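Local coordinates for protein succinylglutamate desuccinylase (Chromobacterium violaceum, PDB 1YW4) that probably hydrolyses N-succinyl-L-glutamate to succinate and L-glutamate, the last step of arginine breakdown by the AST pathway, using one zinc ion per subunit, at residues A[161-166]-A[170-175]; A[143-148]-A[196-201]; A[8-11]-A[15-18]; A[156-161]-A[226-231]; A[213-218]-A[230-235]. All coordinates share one frame; numbering follows the deposited sequence.

Contacts 2 and 5 are the buried pair: they cover neighbouring strands, 143-151 and 209-215, with helices 198-205 and 230-241, the first through rings and a water beside the zinc site, the second through aliphatic branches alone. Contacts 1 and 4 lie at the surface, at the two ends of strand 160-163, and share A161; contact 1 mixes a T-shaped ring pair and a CH-pi contact with a hydroxyl bond and a water, and contact 4 is a single salt bridge. Contact 4 also shares S230 and G231 with contact 5, their centres about 4 Å apart. Contact 3, near the N-terminus, is partly buried, a histidine ring and a water joining a helix to the loop after it.

Contact 1 of 5, residues A[161-166]-A[170-175]; sequences AIYPFL and RTHKRE
Two rings make the aromatic part of this contact: the imidazole of H172 sets its edge against the face of Y163 in a T-shaped pair, planes 85° apart and centroids 4.8 Å. H172 CD2 is the atom that points in, lying over the centre of the phenol ring. CB of H172 continues the contact along the same ring, 3.7 Å from Y163 CE1. The aliphatic part comes from L166, whose CD1 lies over one face of the imidazole in a CH-pi contact, 3.9 Å from the centroid of the H172 ring. The same methyl, L166 CD1, also rests against the backbone carbonyl of T171, 3.2 Å from T171 O. The segments are the end of strand 160-163 with the loop that follows it, and the lead into helix 174-181, within the catalytic domain; the side chain of Y163 also packs on V188 and L190 of strand 187-190. Of the polar contacts, one is direct: the backbone N of K173, the N-cap residue of that helix, donates to Y163 OH over 2.9 Å at 149°. With CG of Y163 anti to its own backbone nitrogen (chi1 -150°), the ring extends far enough for its hydroxyl to meet the chain just before the helix. The other runs through a water, hydrogen-bonded to P164 O at 2.8 Å and lying in the plane of the imidazole, 2.7 Å from H172 NE2.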
# COMPACT_ATOMS: atom_id res chain seq x y z
N ALA A 161 11.90 10.69 -8.71
CA ALA A 161 12.22 9.60 -9.62
C ALA A 161 11.03 8.67 -9.81
O ALA A 161 10.14 8.59 -8.97
CB ALA A 161 13.41 8.81 -9.09
N ILE A 162 11.05 7.98 -10.94
CA ILE A 162 10.02 7.01 -11.28
C ILE A 162 10.73 5.67 -11.34
O ILE A 162 11.69 5.51 -12.10
CB ILE A 162 9.40 7.28 -12.66
CG1 ILE A 162 8.96 8.74 -12.77
CG2 ILE A 162 8.24 6.33 -12.89
CD1 ILE A 162 7.95 9.19 -11.75
N TYR A 163 10.28 4.72 -10.53
CA TYR A 163 10.88 3.38 -10.49
C TYR A 163 10.01 2.46 -11.34
O TYR A 163 8.86 2.20 -11.01
CB TYR A 163 10.93 2.88 -9.04
CG TYR A 163 12.07 1.92 -8.72
CD1 TYR A 163 12.75 2.02 -7.51
CD2 TYR A 163 12.45 0.91 -9.60
CE1 TYR A 163 13.78 1.14 -7.17
CE2 TYR A 163 13.48 0.02 -9.28
CZ TYR A 163 14.14 0.14 -8.06
OH TYR A 163 15.15 -0.72 -7.73
N PRO A 164 10.56 1.96 -12.46
CA PRO A 164 9.83 1.07 -13.36
C PRO A 164 9.25 -0.17 -12.68
O PRO A 164 9.74 -0.62 -11.65
CB PRO A 164 10.88 0.72 -14.42
CG PRO A 164 12.17 0.84 -13.68
CD PRO A 164 11.96 2.10 -12.89
N PHE A 165 8.19 -0.70 -13.28
CA PHE A 165 7.53 -1.89 -12.76
C PHE A 165 8.52 -3.05 -12.76
O PHE A 165 9.09 -3.39 -13.80
CB PHE A 165 6.32 -2.25 -13.62
CG PHE A 165 5.60 -3.49 -13.17
CD1 PHE A 165 5.01 -4.35 -14.10
CD2 PHE A 165 5.51 -3.81 -11.81
CE1 PHE A 165 4.35 -5.51 -13.70
CE2 PHE A 165 4.84 -4.97 -11.40
CZ PHE A 165 4.26 -5.82 -12.34
N LEU A 166 8.73 -3.66 -11.59
CA LEU A 166 9.64 -4.79 -11.46
C LEU A 166 8.85 -6.09 -11.36
O LEU A 166 8.10 -6.30 -10.40
CB LEU A 166 10.51 -4.63 -10.21
CG LEU A 166 11.42 -3.40 -10.14
CD1 LEU A 166 12.12 -3.37 -8.79
CD2 LEU A 166 12.44 -3.44 -11.26
N ARG A 170 14.13 -9.94 -6.26
CA ARG A 170 14.96 -8.77 -6.00
C ARG A 170 14.17 -7.60 -5.42
O ARG A 170 14.64 -6.94 -4.49
CB ARG A 170 15.65 -8.31 -7.29
CG ARG A 170 16.87 -9.12 -7.68
CD ARG A 170 17.57 -8.47 -8.86
NE ARG A 170 17.80 -7.04 -8.64
CZ ARG A 170 18.59 -6.54 -7.69
NH1 ARG A 170 18.74 -5.22 -7.58
NH2 ARG A 170 19.24 -7.35 -6.86
N THR A 171 12.99 -7.35 -5.97
CA THR A 171 12.15 -6.25 -5.51
C THR A 171 12.90 -4.96 -5.81
O THR A 171 13.83 -4.95 -6.61
CB THR A 171 11.88 -6.35 -3.99
OG1 THR A 171 11.71 -7.73 -3.62
CG2 THR A 171 10.62 -5.58 -3.62
N HIS A 172 12.50 -3.86 -5.16
CA HIS A 172 13.16 -2.58 -5.39
C HIS A 172 14.45 -2.48 -4.58
O HIS A 172 14.46 -2.70 -3.37
CB HIS A 172 12.22 -1.43 -5.02
CG HIS A 172 10.89 -1.49 -5.71
ND1 HIS A 172 9.83 -2.21 -5.19
CD2 HIS A 172 10.46 -0.95 -6.87
CE1 HIS A 172 8.79 -2.10 -6.01
NE2 HIS A 172 9.15 -1.35 -7.04
N LYS A 173 15.55 -2.15 -5.26
CA LYS A 173 16.85 -2.04 -4.60
C LYS A 173 16.96 -0.73 -3.83
O LYS A 173 16.92 0.35 -4.42
CB LYS A 173 17.97 -2.15 -5.64
CG LYS A 173 19.36 -2.33 -5.04
CD LYS A 173 20.37 -2.62 -6.13
CE LYS A 173 21.72 -3.04 -5.55
NZ LYS A 173 22.68 -3.47 -6.62
N ARG A 174 17.09 -0.83 -2.52
CA ARG A 174 17.19 0.36 -1.68
C ARG A 174 18.56 1.02 -1.70
O ARG A 174 18.73 2.15 -1.25
CB ARG A 174 16.77 0.03 -0.25
CG ARG A 174 17.32 -1.27 0.28
CD ARG A 174 16.50 -1.72 1.47
NE ARG A 174 16.49 -0.70 2.53
CZ ARG A 174 15.49 -0.51 3.37
NH1 ARG A 174 14.40 -1.27 3.28
NH2 ARG A 174 15.57 0.42 4.31
N GLU A 175 19.55 0.31 -2.24
CA GLU A 175 20.90 0.85 -2.33
C GLU A 175 20.85 2.02 -3.33
O GLU A 175 21.51 3.04 -3.15
CB GLU A 175 21.86 -0.24 -2.83
CG GLU A 175 23.29 -0.08 -2.33
CD GLU A 175 23.89 1.25 -2.71
OE1 GLU A 175 24.03 1.51 -3.92
OE2 GLU A 175 24.21 2.04 -1.79
O HOH W 1 8.15 -0.54 -9.37

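Contact 2 of 5, residues A[143-148]-A[196-201]; sequences KLHYDL and NTFSYF
This is a buried, mainly aromatic contact between strand 143-151 and the first turn of helix 198-205, in the interior of the catalytic domain and close to the zinc site. H145 and F198 form its centre as a T-shaped pair: the edge of the imidazole is turned to the face of the phenyl ring, planes 72° apart and centroids 4.8 Å. H145 NE2 leads, reaching F198 CD2 at 3.5 Å and sitting above the phenyl plane toward its rim instead of over the centre. With CG anti to the backbone nitrogen in both (chi1 176° for H145 and -162° for F198), each ring is sent out from its backbone into the gap between strand and helix, where the side chains cross at about a right angle. At the far side of the imidazole ND1 is held by L50 O, which fixes how the ring is turned. D147, two residues along the strand, approaches F198 more loosely, its OD2 4.0 Å from F198 CB. A water joins the same carboxylate to the helix start, donating to D147 OD2 over 2.6 Å and accepting from S199 N over 3.0 Å. T197, the N-cap, takes Y200 N on its OG1 at 3.3 Å, while S199 OG is hydrogen-bonded to T212 OG1. The oxygen that receives the water, D147 OD2, is also hydrogen-bonded to NE2 of the zinc ligand H149, and OD1 to S52 OG. With both oxygens engaged, D147 is a second-shell carboxylate that orients H149 and would be expected to make its imidazole a stronger donor to the metal.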
# COMPACT_ATOMS: atom_id res chain seq x y z
N LYS A 143 24.80 -2.46 -13.69
CA LYS A 143 24.14 -1.93 -14.88
C LYS A 143 23.20 -0.81 -14.42
O LYS A 143 22.14 -1.08 -13.84
CB LYS A 143 23.37 -3.04 -15.60
CG LYS A 143 24.28 -4.08 -16.24
CD LYS A 143 23.51 -5.20 -16.91
CE LYS A 143 22.73 -6.01 -15.89
NZ LYS A 143 23.64 -6.62 -14.88
N LEU A 144 23.59 0.43 -14.67
CA LEU A 144 22.82 1.59 -14.23
C LEU A 144 22.36 2.50 -15.37
O LEU A 144 23.14 2.89 -16.22
CB LEU A 144 23.66 2.41 -13.25
CG LEU A 144 24.23 1.67 -12.04
CD1 LEU A 144 25.22 2.58 -11.30
CD2 LEU A 144 23.11 1.24 -11.12
N HIS A 145 21.07 2.84 -15.34
CA HIS A 145 20.47 3.70 -16.35
C HIS A 145 19.64 4.82 -15.73
O HIS A 145 18.69 4.57 -15.01
CB HIS A 145 19.58 2.87 -17.27
CG HIS A 145 18.84 3.69 -18.28
ND1 HIS A 145 19.28 4.92 -18.71
CD2 HIS A 145 17.70 3.43 -18.97
CE1 HIS A 145 18.45 5.38 -19.63
NE2 HIS A 145 17.49 4.50 -19.80
N TYR A 146 20.02 6.06 -16.02
CA TYR A 146 19.28 7.20 -15.52
C TYR A 146 18.82 7.97 -16.74
O TYR A 146 19.62 8.48 -17.53
CB TYR A 146 20.17 8.09 -14.64
CG TYR A 146 20.79 7.34 -13.49
CD1 TYR A 146 20.01 6.86 -12.43
CD2 TYR A 146 22.16 7.05 -13.49
CE1 TYR A 146 20.58 6.10 -11.41
CE2 TYR A 146 22.74 6.30 -12.47
CZ TYR A 146 21.95 5.83 -11.44
OH TYR A 146 22.52 5.07 -10.44
N ASP A 147 17.50 7.98 -16.91
CA ASP A 147 16.89 8.69 -18.02
C ASP A 147 16.51 10.03 -17.38
O ASP A 147 15.62 10.10 -16.53
CB ASP A 147 15.68 7.92 -18.53
CG ASP A 147 15.06 8.57 -19.74
OD1 ASP A 147 15.82 9.22 -20.50
OD2 ASP A 147 13.83 8.42 -19.93
N LEU A 148 17.22 11.08 -17.80
CA LEU A 148 17.06 12.43 -17.27
C LEU A 148 16.00 13.30 -17.95
O LEU A 148 16.05 13.50 -19.16
CB LEU A 148 18.42 13.14 -17.33
CG LEU A 148 19.61 12.26 -16.94
CD1 LEU A 148 20.92 13.08 -16.94
CD2 LEU A 148 19.36 11.68 -15.55
N ASN A 196 5.72 2.00 -21.48
CA ASN A 196 6.48 2.08 -22.72
C ASN A 196 7.56 3.14 -22.63
O ASN A 196 7.81 3.87 -23.59
CB ASN A 196 5.53 2.36 -23.88
CG ASN A 196 4.50 1.27 -24.02
OD1 ASN A 196 4.84 0.10 -23.96
ND2 ASN A 196 3.24 1.65 -24.20
N THR A 197 8.19 3.21 -21.46
CA THR A 197 9.26 4.17 -21.20
C THR A 197 10.63 3.55 -21.37
O THR A 197 10.80 2.33 -21.32
CB THR A 197 9.16 4.70 -19.78
OG1 THR A 197 9.23 3.61 -18.86
CG2 THR A 197 7.86 5.45 -19.57
N PHE A 198 11.63 4.39 -21.57
CA PHE A 198 12.98 3.90 -21.76
C PHE A 198 13.48 3.20 -20.50
O PHE A 198 14.11 2.15 -20.58
CB PHE A 198 13.90 5.06 -22.15
CG PHE A 198 15.19 4.64 -22.80
CD1 PHE A 198 15.34 3.35 -23.31
CD2 PHE A 198 16.26 5.52 -22.89
CE1 PHE A 198 16.53 2.94 -23.92
CE2 PHE A 198 17.46 5.13 -23.49
CZ PHE A 198 17.60 3.83 -24.00
N SER A 199 13.19 3.77 -19.33
CA SER A 199 13.65 3.16 -18.08
C SER A 199 13.00 1.80 -17.82
O SER A 199 13.59 0.93 -17.18
CB SER A 199 13.42 4.10 -16.89
OG SER A 199 12.05 4.29 -16.62
N TYR A 200 11.78 1.60 -18.30
CA TYR A 200 11.13 0.31 -18.12
C TYR A 200 11.85 -0.70 -19.02
O TYR A 200 12.20 -1.79 -18.59
CB TYR A 200 9.65 0.37 -18.51
CG TYR A 200 8.99 -0.98 -18.42
CD1 TYR A 200 8.81 -1.60 -17.18
CD2 TYR A 200 8.60 -1.67 -19.56
CE1 TYR A 200 8.27 -2.87 -17.09
CE2 TYR A 200 8.07 -2.94 -19.49
CZ TYR A 200 7.90 -3.54 -18.25
OH TYR A 200 7.38 -4.80 -18.15
N PHE A 201 12.07 -0.31 -20.28
CA PHE A 201 12.74 -1.18 -21.25
C PHE A 201 14.08 -1.69 -20.73
O PHE A 201 14.33 -2.90 -20.76
CB PHE A 201 12.98 -0.45 -22.58
CG PHE A 201 13.83 -1.24 -23.54
CD1 PHE A 201 13.32 -2.36 -24.21
CD2 PHE A 201 15.18 -0.92 -23.72
CE1 PHE A 201 14.13 -3.15 -25.02
CE2 PHE A 201 16.00 -1.71 -24.53
CZ PHE A 201 15.48 -2.83 -25.18
O HOH W 2 12.23 6.62 -18.99

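Contact 3 of 5, residues A[8-11]-A[15-18]; sequences LQHA and SDTR
H10 ND1 and S15 OG share one water, which lies 2.6 Å from each, so the imidazole of helix 7-12 is bridged to the loop that follows. The water sits in the plane of the H10 ring at its edge. S15 also touches that ring directly, its CB 3.4 Å from H10 CE1, while its backbone N lies over one face of the imidazole, displaced toward the rim. D16 comes in at the edge: OD2 is 3.2 Å from H10 CE1, a carbon that is polarised by the two ring nitrogens beside it, and the carboxylate plane is turned 47° from that of the ring. The contact belongs to the end of a short N-terminal helix, where the chain leaves the last turn and folds back past a side chain of that helix before entering strand 20-23. Consistent with this, S15 N donates to H10 O, but only weakly, at 3.5 Å. The histidine, itself buried although S15 and D16 are exposed, reaches the loop because CG stands anti to its backbone nitrogen (chi1 176°), carrying the ring away from the helix and alongside S15 and D16. Two tryptophans complete its surroundings: W21 meets H10 edge-to-face, and W31 of strand 27-33 packs against it with the planes inclined.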
# COMPACT_ATOMS: atom_id res chain seq x y z
N LEU A 8 27.43 17.36 -27.57
CA LEU A 8 26.07 17.68 -27.98
C LEU A 8 26.02 18.35 -29.35
O LEU A 8 25.26 17.92 -30.23
CB LEU A 8 25.40 18.57 -26.92
CG LEU A 8 23.97 19.09 -27.15
CD1 LEU A 8 24.04 20.40 -27.89
CD2 LEU A 8 23.10 18.07 -27.91
N GLN A 9 26.83 19.38 -29.54
CA GLN A 9 26.85 20.10 -30.81
C GLN A 9 27.32 19.21 -31.96
O GLN A 9 26.85 19.34 -33.09
CB GLN A 9 27.76 21.33 -30.70
CG GLN A 9 27.41 22.39 -31.72
CD GLN A 9 25.95 22.79 -31.61
OE1 GLN A 9 25.49 23.26 -30.57
NE2 GLN A 9 25.21 22.59 -32.70
N HIS A 10 28.25 18.31 -31.67
CA HIS A 10 28.74 17.41 -32.70
C HIS A 10 27.56 16.57 -33.18
O HIS A 10 27.37 16.38 -34.38
CB HIS A 10 29.82 16.49 -32.15
CG HIS A 10 30.30 15.47 -33.14
ND1 HIS A 10 31.16 15.78 -34.17
CD2 HIS A 10 30.01 14.16 -33.27
CE1 HIS A 10 31.38 14.70 -34.90
NE2 HIS A 10 30.69 13.70 -34.37
N ALA A 11 26.79 16.06 -32.22
CA ALA A 11 25.61 15.23 -32.49
C ALA A 11 24.55 15.99 -33.29
O ALA A 11 23.94 15.44 -34.20
CB ALA A 11 25.01 14.74 -31.17
N SER A 15 28.62 16.32 -37.60
CA SER A 15 29.87 16.49 -38.33
C SER A 15 30.27 15.20 -39.03
O SER A 15 30.65 15.20 -40.20
CB SER A 15 30.98 16.94 -37.38
OG SER A 15 30.68 18.21 -36.83
N ASP A 16 30.17 14.09 -38.31
CA ASP A 16 30.51 12.78 -38.86
C ASP A 16 29.35 11.83 -38.61
O ASP A 16 28.20 12.16 -38.91
CB ASP A 16 31.79 12.25 -38.21
CG ASP A 16 32.93 13.25 -38.24
OD1 ASP A 16 33.35 13.64 -39.35
OD2 ASP A 16 33.40 13.65 -37.15
N THR A 17 29.66 10.66 -38.06
CA THR A 17 28.64 9.65 -37.75
C THR A 17 29.13 8.61 -36.74
O THR A 17 28.57 8.48 -35.65
CB THR A 17 28.17 8.92 -39.03
OG1 THR A 17 29.28 8.74 -39.92
CG2 THR A 17 27.07 9.70 -39.73
N ARG A 18 30.17 7.86 -37.11
CA ARG A 18 30.72 6.83 -36.24
C ARG A 18 32.21 7.05 -35.96
O ARG A 18 32.99 6.10 -35.87
CB ARG A 18 30.52 5.45 -36.86
CG ARG A 18 29.19 4.78 -36.52
CD ARG A 18 27.99 5.52 -37.09
NE ARG A 18 26.76 4.76 -36.90
CZ ARG A 18 25.56 5.12 -37.35
NH1 ARG A 18 25.42 6.26 -38.03
NH2 ARG A 18 24.50 4.35 -37.13
O HOH W 3 32.13 18.17 -34.63

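Contact 4 of 5, residues A[156-161]-A[226-231]; sequences VFEKFA and LSRFSG
The backbones stay apart here, with the turn leading into strand 160-163 facing the turn just before helix 230-241, and E158 and R228 bridge the distance between them. Their salt bridge runs from R228 NH2 to E158 OE1 at 2.7 Å. As a hydrogen bond it is weak despite being short, because the N-H...O angle is only 125°. One nitrogen and one oxygen do the work: E158 OE2 stays 4.2 Å from R228 NH2, and the carboxylate and guanidinium planes are inclined at 47°, unlike a coplanar two-pronged pair. The arginine gets there by folding, with bends at chi2 (-58°) and chi3 that bring its end back toward the glutamate. E158 is bent at chi2 as well, and the two side chains meet at about a right angle. K159 NZ, a like charge, lies 6.0 Å from R228 NH2 without touching it. The salt bridge thus ties two turns of the catalytic domain together at its surface. Beyond it, F160 is paired through its backbone with E214 of strand 209-215, and F229, the N-cap of helix 230-241, packs on L215 of that strand and on A61 of helix 61-75.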
# COMPACT_ATOMS: atom_id res chain seq x y z
N VAL A 156 5.25 19.25 -5.99
CA VAL A 156 5.45 19.44 -4.55
C VAL A 156 6.84 18.91 -4.21
O VAL A 156 7.52 19.44 -3.33
CB VAL A 156 4.42 18.67 -3.72
CG1 VAL A 156 4.83 18.69 -2.24
CG2 VAL A 156 3.05 19.31 -3.90
N PHE A 157 7.25 17.86 -4.92
CA PHE A 157 8.56 17.27 -4.73
C PHE A 157 9.39 17.67 -5.94
O PHE A 157 9.42 16.95 -6.94
CB PHE A 157 8.45 15.74 -4.62
CG PHE A 157 7.63 15.28 -3.45
CD1 PHE A 157 8.09 15.45 -2.15
CD2 PHE A 157 6.40 14.67 -3.65
CE1 PHE A 157 7.32 15.03 -1.06
CE2 PHE A 157 5.62 14.25 -2.57
CZ PHE A 157 6.09 14.43 -1.27
N GLU A 158 10.01 18.84 -5.85
CA GLU A 158 10.85 19.41 -6.91
C GLU A 158 11.49 18.35 -7.79
O GLU A 158 11.20 18.25 -8.98
CB GLU A 158 11.94 20.27 -6.27
CG GLU A 158 11.90 21.74 -6.64
CD GLU A 158 12.48 22.02 -8.01
OE1 GLU A 158 13.69 21.76 -8.20
OE2 GLU A 158 11.73 22.50 -8.90
N LYS A 159 12.36 17.55 -7.20
CA LYS A 159 13.05 16.51 -7.93
C LYS A 159 12.56 15.15 -7.47
O LYS A 159 12.57 14.85 -6.27
CB LYS A 159 14.56 16.66 -7.70
CG LYS A 159 15.09 18.01 -8.16
CD LYS A 159 16.50 18.26 -7.67
CE LYS A 159 16.55 18.34 -6.16
NZ LYS A 159 17.95 18.48 -5.65
N PHE A 160 12.12 14.32 -8.41
CA PHE A 160 11.65 12.99 -8.05
C PHE A 160 11.99 11.95 -9.10
O PHE A 160 12.36 12.28 -10.23
CB PHE A 160 10.14 13.02 -7.74
CG PHE A 160 9.25 13.25 -8.94
CD1 PHE A 160 8.78 12.18 -9.69
CD2 PHE A 160 8.89 14.55 -9.32
CE1 PHE A 160 7.96 12.40 -10.80
CE2 PHE A 160 8.07 14.77 -10.43
CZ PHE A 160 7.61 13.70 -11.17
N ALA A 161 11.90 10.69 -8.71
CA ALA A 161 12.22 9.60 -9.62
C ALA A 161 11.03 8.67 -9.81
O ALA A 161 10.14 8.59 -8.97
CB ALA A 161 13.41 8.81 -9.09
N LEU A 226 21.95 25.98 -13.98
CA LEU A 226 22.71 24.76 -13.69
C LEU A 226 23.03 24.59 -12.21
O LEU A 226 23.51 23.53 -11.80
CB LEU A 226 24.00 24.71 -14.52
CG LEU A 226 23.78 24.63 -16.04
CD1 LEU A 226 25.13 24.45 -16.75
CD2 LEU A 226 22.86 23.46 -16.36
N SER A 227 22.77 25.62 -11.42
CA SER A 227 23.02 25.56 -9.98
C SER A 227 21.93 24.71 -9.33
O SER A 227 22.19 23.99 -8.36
CB SER A 227 23.00 26.97 -9.38
OG SER A 227 23.35 26.94 -8.01
N ARG A 228 20.72 24.80 -9.87
CA ARG A 228 19.60 24.03 -9.36
C ARG A 228 19.75 22.55 -9.66
O ARG A 228 18.92 21.74 -9.25
CB ARG A 228 18.29 24.54 -9.96
CG ARG A 228 17.91 25.96 -9.59
CD ARG A 228 17.79 26.13 -8.08
NE ARG A 228 17.11 25.00 -7.46
CZ ARG A 228 15.83 24.69 -7.66
NH1 ARG A 228 15.08 25.43 -8.47
NH2 ARG A 228 15.31 23.62 -7.07
N PHE A 229 20.81 22.19 -10.38
CA PHE A 229 21.07 20.79 -10.74
C PHE A 229 22.42 20.32 -10.20
O PHE A 229 22.99 19.34 -10.70
CB PHE A 229 21.03 20.62 -12.26
CG PHE A 229 19.72 21.03 -12.88
CD1 PHE A 229 19.46 22.36 -13.15
CD2 PHE A 229 18.73 20.08 -13.13
CE1 PHE A 229 18.21 22.76 -13.66
CE2 PHE A 229 17.49 20.46 -13.63
CZ PHE A 229 17.23 21.80 -13.90
N SER A 230 22.92 20.99 -9.18
CA SER A 230 24.21 20.64 -8.58
C SER A 230 24.19 19.25 -7.98
O SER A 230 25.18 18.52 -8.06
CB SER A 230 24.59 21.64 -7.49
OG SER A 230 23.73 21.50 -6.37
N GLY A 231 23.07 18.89 -7.37
CA GLY A 231 22.95 17.58 -6.75
C GLY A 231 23.15 16.43 -7.71
O GLY A 231 23.99 15.55 -7.49

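Contact 5 of 5, residues A[213-218]-A[230-235]; sequences LELGKA and SGIDGA
L215 and I232 meet through their branches, with CD2 of the leucine 3.5 Å from CG1 of the isoleucine. The other leucine methyl joins in, L215 CD1 lying 3.9 Å from the same I232 CG1 and 4.0 Å from I232 CG2, so both methyls of the fork rest against the isoleucine. L215 holds CG anti to its carbonyl carbon (chi1 -56°) with chi2 near 167°, which spreads the two methyls toward the helix. I232 is less regular: its chi1 of -145° falls away from the usual staggered values, and in this position CG1 is the branch presented to the strand. The two side chains cross at about a right angle. L213, two residues back on the same side of the strand, adds a looser touch, its CD1 4.3 Å from I232 CG1. No hydrogen bond links the segments; the contact is wholly apolar and buried. The two leucines flank E214, the predicted active-site residue, and pack the strand that carries it against the helix. Strand 209-215 runs between strands 143-151 and 160-163, with L213 packed on L148 of the former and A161 of the latter, while helix 230-241 covers it through I232 and P62 of helix 61-75 also touches L215.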
# COMPACT_ATOMS: atom_id res chain seq x y z
N LEU A 213 14.38 10.16 -14.12
CA LEU A 213 14.61 11.23 -13.15
C LEU A 213 14.04 12.57 -13.60
O LEU A 213 14.44 13.10 -14.62
CB LEU A 213 16.11 11.42 -12.88
CG LEU A 213 16.92 10.20 -12.40
CD1 LEU A 213 18.35 10.61 -12.06
CD2 LEU A 213 16.24 9.59 -11.20
N GLU A 214 13.08 13.10 -12.84
CA GLU A 214 12.48 14.40 -13.13
C GLU A 214 13.29 15.33 -12.23
O GLU A 214 13.05 15.40 -11.03
CB GLU A 214 11.01 14.41 -12.72
CG GLU A 214 10.09 13.63 -13.65
CD GLU A 214 9.95 14.27 -15.02
OE1 GLU A 214 10.03 15.51 -15.10
OE2 GLU A 214 9.75 13.54 -16.01
N LEU A 215 14.26 16.03 -12.83
CA LEU A 215 15.16 16.90 -12.10
C LEU A 215 14.74 18.36 -11.91
O LEU A 215 15.42 19.10 -11.21
CB LEU A 215 16.53 16.85 -12.78
CG LEU A 215 17.09 15.43 -12.89
CD1 LEU A 215 18.29 15.37 -13.84
CD2 LEU A 215 17.46 14.96 -11.49
N GLY A 216 13.63 18.77 -12.53
CA GLY A 216 13.20 20.14 -12.37
C GLY A 216 12.36 20.76 -13.49
O GLY A 216 11.63 20.07 -14.21
N LYS A 217 12.50 22.07 -13.63
CA LYS A 217 11.74 22.84 -14.63
C LYS A 217 12.30 22.79 -16.04
O LYS A 217 13.52 22.90 -16.24
CB LYS A 217 11.65 24.30 -14.17
CG LYS A 217 11.17 24.48 -12.73
CD LYS A 217 11.37 25.91 -12.25
CE LYS A 217 10.95 26.09 -10.78
NZ LYS A 217 11.12 27.51 -10.34
N ALA A 218 11.42 22.65 -17.02
CA ALA A 218 11.83 22.61 -18.42
C ALA A 218 12.13 24.04 -18.88
O ALA A 218 11.38 24.97 -18.59
CB ALA A 218 10.74 22.00 -19.28
N SER A 230 22.92 20.99 -9.18
CA SER A 230 24.21 20.64 -8.58
C SER A 230 24.19 19.25 -7.98
O SER A 230 25.18 18.52 -8.06
CB SER A 230 24.59 21.64 -7.49
OG SER A 230 23.73 21.50 -6.37
N GLY A 231 23.07 18.89 -7.37
CA GLY A 231 22.95 17.58 -6.75
C GLY A 231 23.15 16.43 -7.71
O GLY A 231 23.99 15.55 -7.49
N ILE A 232 22.38 16.42 -8.80
CA ILE A 232 22.48 15.35 -9.77
C ILE A 232 23.82 15.43 -10.50
O ILE A 232 24.44 14.42 -10.82
CB ILE A 232 21.29 15.43 -10.78
CG1 ILE A 232 20.86 14.02 -11.21
CG2 ILE A 232 21.66 16.27 -11.98
CD1 ILE A 232 21.91 13.22 -11.91
N ASP A 233 24.29 16.66 -10.73
CA ASP A 233 25.56 16.87 -11.42
C ASP A 233 26.73 16.29 -10.63
O ASP A 233 27.56 15.55 -11.18
CB ASP A 233 25.77 18.36 -11.66
CG ASP A 233 27.04 18.64 -12.44
OD1 ASP A 233 27.25 18.02 -13.50
OD2 ASP A 233 27.83 19.50 -12.00
N GLY A 234 26.81 16.62 -9.34
CA GLY A 234 27.88 16.11 -8.52
C GLY A 234 27.77 14.61 -8.31
O GLY A 234 28.78 13.89 -8.32
N ALA A 235 26.55 14.12 -8.12
CA ALA A 235 26.33 12.70 -7.91
C ALA A 235 26.72 11.91 -9.16
O ALA A 235 27.23 10.80 -9.06
CB ALA A 235 24.88 12.45 -7.56